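Local coordinates for beta 1-3 glucanase (Clostridium beijerinckii NCIMB 8052, PDB 5H4E), which probably hydrolyses beta-1,3-glucans, as a beta-1,3-glucanase domain of glycoside hydrolase family 64, at residues A[223-234]-A[273-283]. Sequence-based numbering, arbitrary orientation.
Sequences AHYFDSYINDVY and IHGKPSTQEVL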
loop_
_atom_site.group_PDB
_atom_site.type_symbol
_atom_site.label_atom_id
_atom_site.label_comp_id
_atom_site.label_asym_id
_atom_site.label_seq_id
_atom_site.Cartn_x
_atom_site.Cartn_y
_atom_site.Cartn_z
ATOM N N ALA A 223 9.888 -18.631 -4.416
ATOM C CA ALA A 223 8.574 -18.720 -5.041
ATOM C C ALA A 223 7.614 -19.612 -4.278
ATOM O O ALA A 223 6.390 -19.472 -4.405
ATOM C CB ALA A 223 8.714 -19.231 -6.472
ATOM N N HIS A 224 8.165 -20.543 -3.502
ATOM C CA HIS A 224 7.346 -21.535 -2.818
ATOM C C HIS A 224 7.433 -21.423 -1.296
ATOM O O HIS A 224 7.127 -22.372 -0.585
ATOM C CB HIS A 224 7.754 -22.932 -3.283
ATOM C CG HIS A 224 7.603 -23.120 -4.758
ATOM N ND1 HIS A 224 6.377 -23.303 -5.357
ATOM C CD2 HIS A 224 8.514 -23.096 -5.759
ATOM C CE1 HIS A 224 6.539 -23.401 -6.664
ATOM N NE2 HIS A 224 7.828 -23.287 -6.932
ATOM N N TYR A 225 7.825 -20.247 -0.815
ATOM C CA TYR A 225 8.092 -20.024 0.605
ATOM C C TYR A 225 6.929 -20.445 1.514
ATOM O O TYR A 225 7.146 -21.024 2.571
ATOM C CB TYR A 225 8.439 -18.548 0.839
ATOM C CG TYR A 225 8.725 -18.186 2.289
ATOM C CD1 TYR A 225 9.832 -18.698 2.952
ATOM C CD2 TYR A 225 7.893 -17.310 2.978
ATOM C CE1 TYR A 225 10.091 -18.369 4.285
ATOM C CE2 TYR A 225 8.147 -16.971 4.296
ATOM C CZ TYR A 225 9.234 -17.497 4.941
ATOM O OH TYR A 225 9.463 -17.150 6.251
ATOM N N PHE A 226 5.696 -20.175 1.104
ATOM C CA PHE A 226 4.559 -20.469 1.969
ATOM C C PHE A 226 3.902 -21.827 1.716
ATOM O O PHE A 226 2.972 -22.193 2.417
ATOM C CB PHE A 226 3.489 -19.389 1.830
ATOM C CG PHE A 226 3.705 -18.192 2.722
ATOM C CD1 PHE A 226 3.345 -18.235 4.061
ATOM C CD2 PHE A 226 4.240 -17.019 2.212
ATOM C CE1 PHE A 226 3.531 -17.131 4.885
ATOM C CE2 PHE A 226 4.433 -15.922 3.033
ATOM C CZ PHE A 226 4.081 -15.981 4.371
ATOM N N ASP A 227 4.381 -22.557 0.715
ATOM C CA ASP A 227 3.665 -23.727 0.197
ATOM C C ASP A 227 3.379 -24.827 1.228
ATOM O O ASP A 227 2.253 -25.314 1.320
ATOM C CB ASP A 227 4.442 -24.339 -0.968
ATOM C CG ASP A 227 4.324 -23.523 -2.242
ATOM O OD1 ASP A 227 4.016 -22.315 -2.153
ATOM O OD2 ASP A 227 4.521 -24.103 -3.329
ATOM N N SER A 228 4.396 -25.238 1.970
ATOM C CA SER A 228 4.205 -26.319 2.933
ATOM C C SER A 228 3.203 -25.916 4.019
ATOM O O SER A 228 2.375 -26.733 4.442
ATOM C CB SER A 228 5.524 -26.727 3.567
ATOM O OG SER A 228 5.274 -27.698 4.578
ATOM N N TYR A 229 3.267 -24.655 4.444
ATOM C CA TYR A 229 2.371 -24.143 5.489
ATOM C C TYR A 229 0.960 -24.116 4.945
ATOM O O TYR A 229 0.025 -24.566 5.608
ATOM C CB TYR A 229 2.829 -22.752 5.960
ATOM C CG TYR A 229 1.964 -22.048 7.007
ATOM C CD1 TYR A 229 1.526 -22.708 8.156
ATOM C CD2 TYR A 229 1.618 -20.706 6.854
ATOM C CE1 TYR A 229 0.756 -22.052 9.115
ATOM C CE2 TYR A 229 0.848 -20.042 7.812
ATOM C CZ TYR A 229 0.423 -20.725 8.942
ATOM O OH TYR A 229 -0.349 -20.089 9.900
ATOM N N ILE A 230 0.802 -23.614 3.721
ATOM C CA ILE A 230 -0.501 -23.614 3.065
ATOM C C ILE A 230 -1.072 -25.030 2.996
ATOM O O ILE A 230 -2.236 -25.251 3.325
ATOM C CB ILE A 230 -0.410 -23.008 1.637
ATOM C CG1 ILE A 230 -0.226 -21.492 1.725
ATOM C CG2 ILE A 230 -1.664 -23.307 0.843
ATOM C CD1 ILE A 230 0.354 -20.894 0.475
ATOM N N ASN A 231 -0.234 -25.977 2.585
ATOM C CA ASN A 231 -0.617 -27.385 2.514
ATOM C C ASN A 231 -1.077 -27.923 3.869
ATOM O O ASN A 231 -2.133 -28.559 3.950
ATOM C CB ASN A 231 0.543 -28.236 1.978
ATOM C CG ASN A 231 0.760 -28.054 0.474
ATOM O OD1 ASN A 231 -0.175 -27.757 -0.257
ATOM N ND2 ASN A 231 1.996 -28.247 0.016
ATOM N N ASP A 232 -0.296 -27.653 4.919
ATOM C CA ASP A 232 -0.628 -28.128 6.269
ATOM C C ASP A 232 -1.973 -27.585 6.704
ATOM O O ASP A 232 -2.810 -28.316 7.244
ATOM C CB ASP A 232 0.436 -27.710 7.295
ATOM C CG ASP A 232 1.734 -28.456 7.129
ATOM O OD1 ASP A 232 1.731 -29.509 6.464
ATOM O OD2 ASP A 232 2.754 -27.994 7.681
ATOM N N VAL A 233 -2.166 -26.288 6.467
ATOM C CA VAL A 233 -3.376 -25.596 6.888
ATOM C C VAL A 233 -4.612 -26.112 6.152
ATOM O O VAL A 233 -5.646 -26.386 6.774
ATOM C CB VAL A 233 -3.236 -24.055 6.686
ATOM C CG1 VAL A 233 -4.595 -23.365 6.771
ATOM C CG2 VAL A 233 -2.269 -23.485 7.716
ATOM N N TYR A 234 -4.520 -26.262 4.834
ATOM C CA TYR A 234 -5.653 -26.839 4.100
ATOM C C TYR A 234 -5.944 -28.307 4.484
ATOM O O TYR A 234 -7.103 -28.727 4.524
ATOM C CB TYR A 234 -5.420 -26.714 2.597
ATOM C CG TYR A 234 -6.026 -25.459 2.035
ATOM C CD1 TYR A 234 -5.686 -24.204 2.547
ATOM C CD2 TYR A 234 -6.958 -25.516 1.007
ATOM C CE1 TYR A 234 -6.253 -23.035 2.025
ATOM C CE2 TYR A 234 -7.527 -24.361 0.486
ATOM C CZ TYR A 234 -7.173 -23.129 0.994
ATOM O OH TYR A 234 -7.747 -21.996 0.465
ATOM N N ILE A 273 -13.772 -19.461 -0.600
ATOM C CA ILE A 273 -12.498 -19.183 -1.244
ATOM C C ILE A 273 -12.307 -20.308 -2.259
ATOM O O ILE A 273 -12.194 -21.480 -1.893
ATOM C CB ILE A 273 -11.307 -19.134 -0.272
ATOM C CG1 ILE A 273 -11.557 -18.153 0.867
ATOM C CG2 ILE A 273 -10.037 -18.756 -1.007
ATOM C CD1 ILE A 273 -10.373 -18.031 1.795
ATOM N N HIS A 274 -12.312 -19.959 -3.540
ATOM C CA HIS A 274 -12.180 -20.959 -4.592
ATOM C C HIS A 274 -10.737 -21.346 -4.868
ATOM O O HIS A 274 -10.025 -20.668 -5.599
ATOM C CB HIS A 274 -12.850 -20.449 -5.868
ATOM C CG HIS A 274 -14.317 -20.213 -5.706
ATOM N ND1 HIS A 274 -15.247 -21.222 -5.826
ATOM C CD2 HIS A 274 -15.012 -19.095 -5.394
ATOM C CE1 HIS A 274 -16.455 -20.732 -5.610
ATOM N NE2 HIS A 274 -16.340 -19.444 -5.347
ATOM N N GLY A 275 -10.302 -22.449 -4.271
ATOM C CA GLY A 275 -8.967 -22.955 -4.506
ATOM C C GLY A 275 -8.029 -22.815 -3.323
ATOM O O GLY A 275 -8.383 -22.268 -2.269
ATOM N N LYS A 276 -6.824 -23.340 -3.512
ATOM C CA LYS A 276 -5.760 -23.264 -2.528
ATOM C C LYS A 276 -4.723 -22.242 -2.998
ATOM O O LYS A 276 -4.243 -22.323 -4.133
ATOM C CB LYS A 276 -5.127 -24.636 -2.325
ATOM C CG LYS A 276 -3.915 -24.624 -1.434
ATOM C CD LYS A 276 -3.453 -26.031 -1.084
ATOM C CE LYS A 276 -2.877 -26.746 -2.281
ATOM N NZ LYS A 276 -2.450 -28.119 -1.898
ATOM N N PRO A 277 -4.387 -21.265 -2.136
ATOM C CA PRO A 277 -3.538 -20.146 -2.583
ATOM C C PRO A 277 -2.084 -20.522 -2.876
ATOM O O PRO A 277 -1.537 -21.442 -2.267
ATOM C CB PRO A 277 -3.607 -19.162 -1.407
ATOM C CG PRO A 277 -3.895 -20.015 -0.216
ATOM C CD PRO A 277 -4.772 -21.143 -0.716
ATOM N N SER A 278 -1.474 -19.811 -3.821
ATOM C CA SER A 278 -0.040 -19.884 -4.020
ATOM C C SER A 278 0.657 -18.996 -3.002
ATOM O O SER A 278 0.006 -18.222 -2.286
ATOM C CB SER A 278 0.335 -19.432 -5.429
ATOM O OG SER A 278 -0.048 -18.075 -5.609
ATOM N N THR A 279 1.976 -19.098 -2.963
ATOM C CA THR A 279 2.796 -18.198 -2.165
ATOM C C THR A 279 2.581 -16.748 -2.615
ATOM O O THR A 279 2.522 -15.834 -1.786
ATOM C CB THR A 279 4.292 -18.612 -2.248
ATOM O OG1 THR A 279 4.516 -19.726 -1.371
ATOM C CG2 THR A 279 5.229 -17.485 -1.834
ATOM N N GLN A 280 2.425 -16.546 -3.922
ATOM C CA GLN A 280 2.247 -15.192 -4.447
ATOM C C GLN A 280 0.894 -14.636 -4.035
ATOM O O GLN A 280 0.776 -13.463 -3.723
ATOM C CB GLN A 280 2.380 -15.159 -5.974
ATOM C CG GLN A 280 3.793 -15.418 -6.481
ATOM C CD GLN A 280 4.233 -16.847 -6.256
ATOM O OE1 GLN A 280 3.514 -17.789 -6.605
ATOM N NE2 GLN A 280 5.397 -17.020 -5.648
ATOM N N GLU A 281 -0.133 -15.479 -4.022
ATOM C CA GLU A 281 -1.453 -15.003 -3.650
ATOM C C GLU A 281 -1.514 -14.608 -2.175
ATOM O O GLU A 281 -2.227 -13.671 -1.805
ATOM C CB GLU A 281 -2.510 -16.058 -3.976
ATOM C CG GLU A 281 -2.853 -16.052 -5.456
ATOM C CD GLU A 281 -3.665 -17.248 -5.906
ATOM O OE1 GLU A 281 -3.549 -18.326 -5.286
ATOM O OE2 GLU A 281 -4.416 -17.110 -6.896
ATOM N N VAL A 282 -0.772 -15.319 -1.333
ATOM C CA VAL A 282 -0.673 -14.930 0.075
ATOM C C VAL A 282 -0.008 -13.558 0.197
ATOM O O VAL A 282 -0.552 -12.636 0.815
ATOM C CB VAL A 282 0.106 -15.981 0.890
ATOM C CG1 VAL A 282 0.548 -15.426 2.264
ATOM C CG2 VAL A 282 -0.740 -17.234 1.055
ATOM N N LEU A 283 1.157 -13.416 -0.422
ATOM C CA LEU A 283 1.940 -12.187 -0.310
ATOM C C LEU A 283 1.248 -10.983 -0.912
ATOM O O LEU A 283 1.360 -9.862 -0.387
ATOM C CB LEU A 283 3.307 -12.385 -0.971
ATOM C CG LEU A 283 4.180 -13.368 -0.203
ATOM C CD1 LEU A 283 5.398 -13.738 -1.010
ATOM C CD2 LEU A 283 4.578 -12.761 1.146
HETATM O O HOH W 1 4.535 -20.358 -6.860
HETATM O O HOH W 2 3.100 -21.258 -4.518
#
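T279 OG1 takes part in two of the five hydrogen bonds across the contact: it accepts from F226 N at 2.8 Å and donates to D227 OD1, which it meets nearly along the C-O axis. With OG1 set beside its own backbone N (chi1 -79°), the hydroxyl bridges the turn H224–D227 and the first residue of helix 227-234. D227 is gripped further, by H224 ND1 on OD2 from above the carboxylate plane and by a water that links OD1 to T279 N. Q280, bent at chi2, gives NE2 to A223 O at 2.9 Å, in the carbonyl plane and on a lone pair; the same amide also bonds F216 O, and a second water joins A223 O to Q280 OE1. At the other end Y234 OH donates to G275 O (2.8 Å), again on a lone pair, and K276 NZ reaches N231 OD1 from a little off the carbonyl plane.

The apolar contacts centre on F226, I230 and Y234. V282 CG1 sits 3.9 Å from the F226 ring centroid, 9° off the normal, while L283 CD2 touches the edge. K276 CG similarly covers a Y234 face, and presses I230 CG2 tightly at 3.5 Å. I230 CD1 meets V282 CG2, with F307 of helix 294-309 touching both residues.

Helix 279-283 starts with an S278/E281 capping box, and its axis runs at 88° to that of helix 227-234: a near-perpendicular helix pair, joined at their N-terminal ends through T279 and D227.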